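Local coordinates for protein serine hydrolase CCSP0084 (Cycloclasticus sp. P1, PDB 4I3F) that probably hydrolyses meta-cleavage products of aromatic compound breakdown, and perhaps esters, as a serine hydrolase of the alpha/beta hydrolase fold, at residues 106-109 with 110-114; 278-281 with 282-285. One frame throughout, in Å; residues are numbered along the deposited sequence.

Interaction 1. Residues 106-109 with 110-114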
loop_
_atom_site.group_PDB
_atom_site.type_symbol
_atom_site.label_atom_id
_atom_site.label_comp_id
_atom_site.label_asym_id
_atom_site.label_seq_id
_atom_site.Cartn_x
_atom_site.Cartn_y
_atom_site.Cartn_z
ATOM N N GLN A 106 6.613 0.229 -12.545
ATOM C CA GLN A 106 5.189 0.164 -12.869
ATOM C C GLN A 106 4.494 1.512 -12.653
ATOM O O GLN A 106 3.694 1.951 -13.487
ATOM C CB GLN A 106 4.487 -0.914 -12.035
ATOM C CG GLN A 106 2.967 -0.968 -12.289
ATOM C CD GLN A 106 2.232 -1.873 -11.323
ATOM O OE1 GLN A 106 2.728 -2.175 -10.236
ATOM N NE2 GLN A 106 1.035 -2.305 -11.709
ATOM N N GLN A 107 4.796 2.180 -11.545
ATOM C CA GLN A 107 4.105 3.432 -11.253
ATOM C C GLN A 107 4.565 4.551 -12.167
ATOM O O GLN A 107 3.765 5.406 -12.556
ATOM C CB GLN A 107 4.273 3.828 -9.777
ATOM C CG GLN A 107 3.813 2.758 -8.784
ATOM C CD GLN A 107 2.512 2.090 -9.196
ATOM O OE1 GLN A 107 1.562 2.752 -9.594
ATOM N NE2 GLN A 107 2.471 0.772 -9.110
ATOM N N ILE A 108 5.850 4.554 -12.514
ATOM C CA ILE A 108 6.367 5.522 -13.477
ATOM C C ILE A 108 5.734 5.285 -14.851
ATOM O O ILE A 108 5.299 6.237 -15.513
ATOM C CB ILE A 108 7.898 5.452 -13.589
ATOM C CG1 ILE A 108 8.539 5.775 -12.237
ATOM C CG2 ILE A 108 8.405 6.410 -14.663
ATOM C CD1 ILE A 108 8.166 7.146 -11.714
ATOM N N ASP A 109 5.671 4.020 -15.266
ATOM C CA ASP A 109 5.041 3.660 -16.535
ATOM C C ASP A 109 3.554 4.018 -16.548
ATOM O O ASP A 109 3.011 4.376 -17.595
ATOM C CB ASP A 109 5.209 2.168 -16.826
ATOM C CG ASP A 109 6.637 1.791 -17.165
ATOM O OD1 ASP A 109 7.438 2.694 -17.501
ATOM O OD2 ASP A 109 6.955 0.580 -17.097
ATOM N N LEU A 110 2.900 3.917 -15.393
ATOM C CA LEU A 110 1.490 4.304 -15.278
ATOM C C LEU A 110 1.319 5.819 -15.437
ATOM O O LEU A 110 0.479 6.277 -16.210
ATOM C CB LEU A 110 0.919 3.847 -13.932
ATOM C CG LEU A 110 -0.523 4.230 -13.583
ATOM C CD1 LEU A 110 -1.498 3.710 -14.630
ATOM C CD2 LEU A 110 -0.919 3.718 -12.199
ATOM N N LEU A 111 2.111 6.595 -14.698
ATOM C CA LEU A 111 2.041 8.051 -14.801
ATOM C C LEU A 111 2.367 8.528 -16.217
ATOM O O LEU A 111 1.734 9.457 -16.728
ATOM C CB LEU A 111 2.966 8.714 -13.773
ATOM C CG LEU A 111 2.631 8.488 -12.303
ATOM C CD1 LEU A 111 3.679 9.143 -11.404
ATOM C CD2 LEU A 111 1.242 9.018 -11.965
ATOM N N ASP A 112 3.337 7.884 -16.866
ATOM C CA ASP A 112 3.689 8.261 -18.226
ATOM C C ASP A 112 2.525 7.964 -19.179
ATOM O O ASP A 112 2.222 8.747 -20.075
ATOM C CB ASP A 112 4.938 7.509 -18.694
ATOM C CG ASP A 112 6.221 8.033 -18.072
ATOM O OD1 ASP A 112 6.195 9.089 -17.395
ATOM O OD2 ASP A 112 7.268 7.383 -18.285
ATOM N N ALA A 113 1.877 6.824 -18.961
ATOM C CA ALA A 113 0.753 6.375 -19.784
ATOM C C ALA A 113 -0.488 7.257 -19.629
ATOM O O ALA A 113 -1.358 7.283 -20.508
ATOM C CB ALA A 113 0.416 4.948 -19.426
ATOM N N LYS A 114 -0.576 7.957 -18.500
ATOM C CA LYS A 114 -1.699 8.850 -18.221
ATOM C C LYS A 114 -1.336 10.315 -18.479
ATOM O O LYS A 114 -2.171 11.215 -18.296
ATOM C CB LYS A 114 -2.164 8.681 -16.770
ATOM C CG LYS A 114 -2.636 7.277 -16.431
ATOM C CD LYS A 114 -3.782 6.836 -17.330
ATOM C CE LYS A 114 -5.105 7.401 -16.878
ATOM N NZ LYS A 114 -6.255 6.849 -17.663
HETATM O O HOH W 1 7.849 4.831 -18.904
#

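Interaction 2. Residues 278-281 with 282-285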
loop_
_atom_site.group_PDB
_atom_site.type_symbol
_atom_site.label_atom_id
_atom_site.label_comp_id
_atom_site.label_asym_id
_atom_site.label_seq_id
_atom_site.Cartn_x
_atom_site.Cartn_y
_atom_site.Cartn_z
ATOM N N GLY A 278 -5.941 -0.984 14.122
ATOM C CA GLY A 278 -5.136 -2.009 13.484
ATOM C C GLY A 278 -4.433 -1.501 12.247
ATOM O O GLY A 278 -4.605 -0.345 11.836
ATOM N N HIS A 279 -3.626 -2.371 11.646
ATOM C CA HIS A 279 -2.872 -2.007 10.447
ATOM C C HIS A 279 -3.676 -1.273 9.368
ATOM O O HIS A 279 -3.181 -0.312 8.770
ATOM C CB HIS A 279 -2.198 -3.228 9.820
ATOM C CG HIS A 279 -1.345 -2.872 8.645
ATOM N ND1 HIS A 279 -0.208 -2.100 8.767
ATOM C CD2 HIS A 279 -1.503 -3.110 7.320
ATOM C CE1 HIS A 279 0.320 -1.913 7.569
ATOM N NE2 HIS A 279 -0.451 -2.510 6.674
ATOM N N TRP A 280 -4.895 -1.734 9.103
ATOM C CA TRP A 280 -5.757 -1.078 8.112
ATOM C C TRP A 280 -6.415 0.170 8.689
ATOM O O TRP A 280 -7.625 0.168 8.938
ATOM C CB TRP A 280 -6.853 -2.033 7.639
ATOM C CG TRP A 280 -6.384 -3.081 6.673
ATOM C CD1 TRP A 280 -5.208 -3.090 5.972
ATOM C CD2 TRP A 280 -7.081 -4.276 6.303
ATOM N NE1 TRP A 280 -5.137 -4.219 5.192
ATOM C CE2 TRP A 280 -6.272 -4.965 5.378
ATOM C CE3 TRP A 280 -8.311 -4.833 6.665
ATOM C CZ2 TRP A 280 -6.658 -6.181 4.806
ATOM C CZ3 TRP A 280 -8.693 -6.042 6.097
ATOM C CH2 TRP A 280 -7.867 -6.702 5.181
ATOM N N VAL A 281 -5.619 1.220 8.890
ATOM C CA VAL A 281 -6.096 2.483 9.461
ATOM C C VAL A 281 -7.247 3.042 8.634
ATOM O O VAL A 281 -8.203 3.593 9.182
ATOM C CB VAL A 281 -4.964 3.545 9.508
ATOM C CG1 VAL A 281 -5.472 4.842 10.101
ATOM C CG2 VAL A 281 -3.768 3.039 10.320
ATOM N N GLN A 282 -7.156 2.877 7.314
ATOM C CA GLN A 282 -8.133 3.450 6.393
ATOM C C GLN A 282 -9.493 2.754 6.431
ATOM O O GLN A 282 -10.489 3.312 5.963
ATOM C CB GLN A 282 -7.571 3.472 4.961
ATOM C CG GLN A 282 -7.837 2.223 4.115
ATOM C CD GLN A 282 -6.974 1.011 4.471
ATOM O OE1 GLN A 282 -6.327 0.958 5.518
ATOM N NE2 GLN A 282 -6.976 0.021 3.582
ATOM N N ILE A 283 -9.534 1.538 6.980
ATOM C CA ILE A 283 -10.787 0.819 7.160
ATOM C C ILE A 283 -11.297 0.992 8.587
ATOM O O ILE A 283 -12.491 1.172 8.804
ATOM C CB ILE A 283 -10.633 -0.702 6.886
ATOM C CG1 ILE A 283 -9.988 -0.962 5.527
ATOM C CG2 ILE A 283 -11.991 -1.413 6.989
ATOM C CD1 ILE A 283 -10.776 -0.438 4.370
ATOM N N GLU A 284 -10.393 0.934 9.563
ATOM C CA GLU A 284 -10.805 1.030 10.966
ATOM C C GLU A 284 -11.326 2.423 11.281
ATOM O O GLU A 284 -12.362 2.574 11.928
ATOM C CB GLU A 284 -9.633 0.698 11.895
ATOM C CG GLU A 284 -10.006 0.576 13.374
ATOM C CD GLU A 284 -9.622 -0.779 13.949
ATOM O OE1 GLU A 284 -8.603 -1.340 13.497
ATOM O OE2 GLU A 284 -10.335 -1.272 14.842
ATOM N N LYS A 285 -10.588 3.431 10.824
ATOM C CA LYS A 285 -10.927 4.835 11.056
ATOM C C LYS A 285 -11.176 5.503 9.711
ATOM O O LYS A 285 -10.445 6.431 9.342
ATOM C CB LYS A 285 -9.752 5.573 11.710
ATOM C CG LYS A 285 -8.991 4.796 12.781
ATOM C CD LYS A 285 -9.746 4.796 14.098
ATOM C CE LYS A 285 -8.890 4.209 15.225
ATOM N NZ LYS A 285 -9.592 4.292 16.542
#

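Interaction 1. Residues 106-109 with 110-114
A water 2.6 Å from Asp109 OD1 joins it to Asp112, and Gln105 NE2 donates to the same aspartate oxygen, Asp109 OD1. The water also donates to Asp112 OD2 at 2.7 Å. This bridge spans one turn at the C-terminal end of helix 96-113, a helix that packs on the central sheet of the alpha/beta hydrolase fold. Three residues apart, the two aspartates project from the same side of the helix, and with CG beside the backbone N in each (chi1 -70° for Asp109) both carboxylates reach the water. Their oxygens, Asp109 OD1 and Asp112 OD2, stay 4.8 Å apart with the water joining them. The other carboxylate oxygen, Asp112 OD1, forms a salt bridge with Arg141 NH1. Ile108 runs alongside Asp112, its CG2 branch 3.9 Å from Asp112 OD2, and its side chain also reaches His138 of the sodium site. On the sheet side, Gln107 and Leu110 lie side by side and point the same way. Both touch Leu48 and Pro79. The amide oxygen of Gln107 is buried without a polar partner in the model. Consecutive i to i+4 backbone bonds hold the turn together. The straightest runs from Leu111 N to Gln107 O, with an N-H...O angle of 169°. The methyl of Ala113 packs against the helix backbone, its CB 3.2 Å from Asp109 O.

Interaction 2. Residues 278-281 with 282-285
The loop after the last strand of the alpha/beta hydrolase fold joins a short helix here, and Glu284 of that helix ties back to Gly278 of the loop. The loop carries His279, which bonds to Asp251 and touches Ser125, consistent with a catalytic triad. Gly278 N donates to Glu284 OE1 at 2.8 Å, from above the carboxylate plane. Glu284 CG stands anti to the backbone N (chi1 -172°), and the chain bends at chi2 to bring OE1 there. Phe185 N also bonds to OE1, and Asp186 N to OE2. Three backbone N-H groups thus grip this buried carboxylate and probably favour its charged form. With an alanine at Glu284, the amides of Gly278, Phe185 and Asp186 would probably lose their acceptor, and the loop beside His279 could shift. Trp280 is the N-cap residue and the centre of an inverse gamma turn. Its carbonyl oxygen accepts from two donors: Glu284 N lies 2.9 Å from Trp280 O, nearly in line with the carbonyl, and Ile283 N sits well above the carbonyl plane. Ile283 CG1 packs on Trp280 CB at 3.9 Å, while the indole stacks with Phe183. Gln282 folds back over Trp280. Its NE2 bonds to Asn62 O, and Gln282 OE1, buried without a polar partner in the model, lies 3.3 Å from Trp280 CA.

Overall arrangement
Interactions 1 and 2 lie on opposite sides of the centre of the chain. Their centres are 28 Å apart, their nearest atoms are about 16 Å apart, and they do not touch. Residues 106-114 come first, closing helix 96-113 before strand 119-124. Residues 278-285 come much later, between strand 269-274, at an edge of the sheet, and helix 286-298. The eight-stranded sheet connects the two regions: interaction 1 packs on strands 23-29, 46-50 and 75-79, and interaction 2 on strand 142-148. Interaction 1 is packing of a helix on the sheet, with the side chain of Ile108 about 6 Å from a bound sodium ion, whereas interaction 2 ties down the loop that carries the probable catalytic histidine.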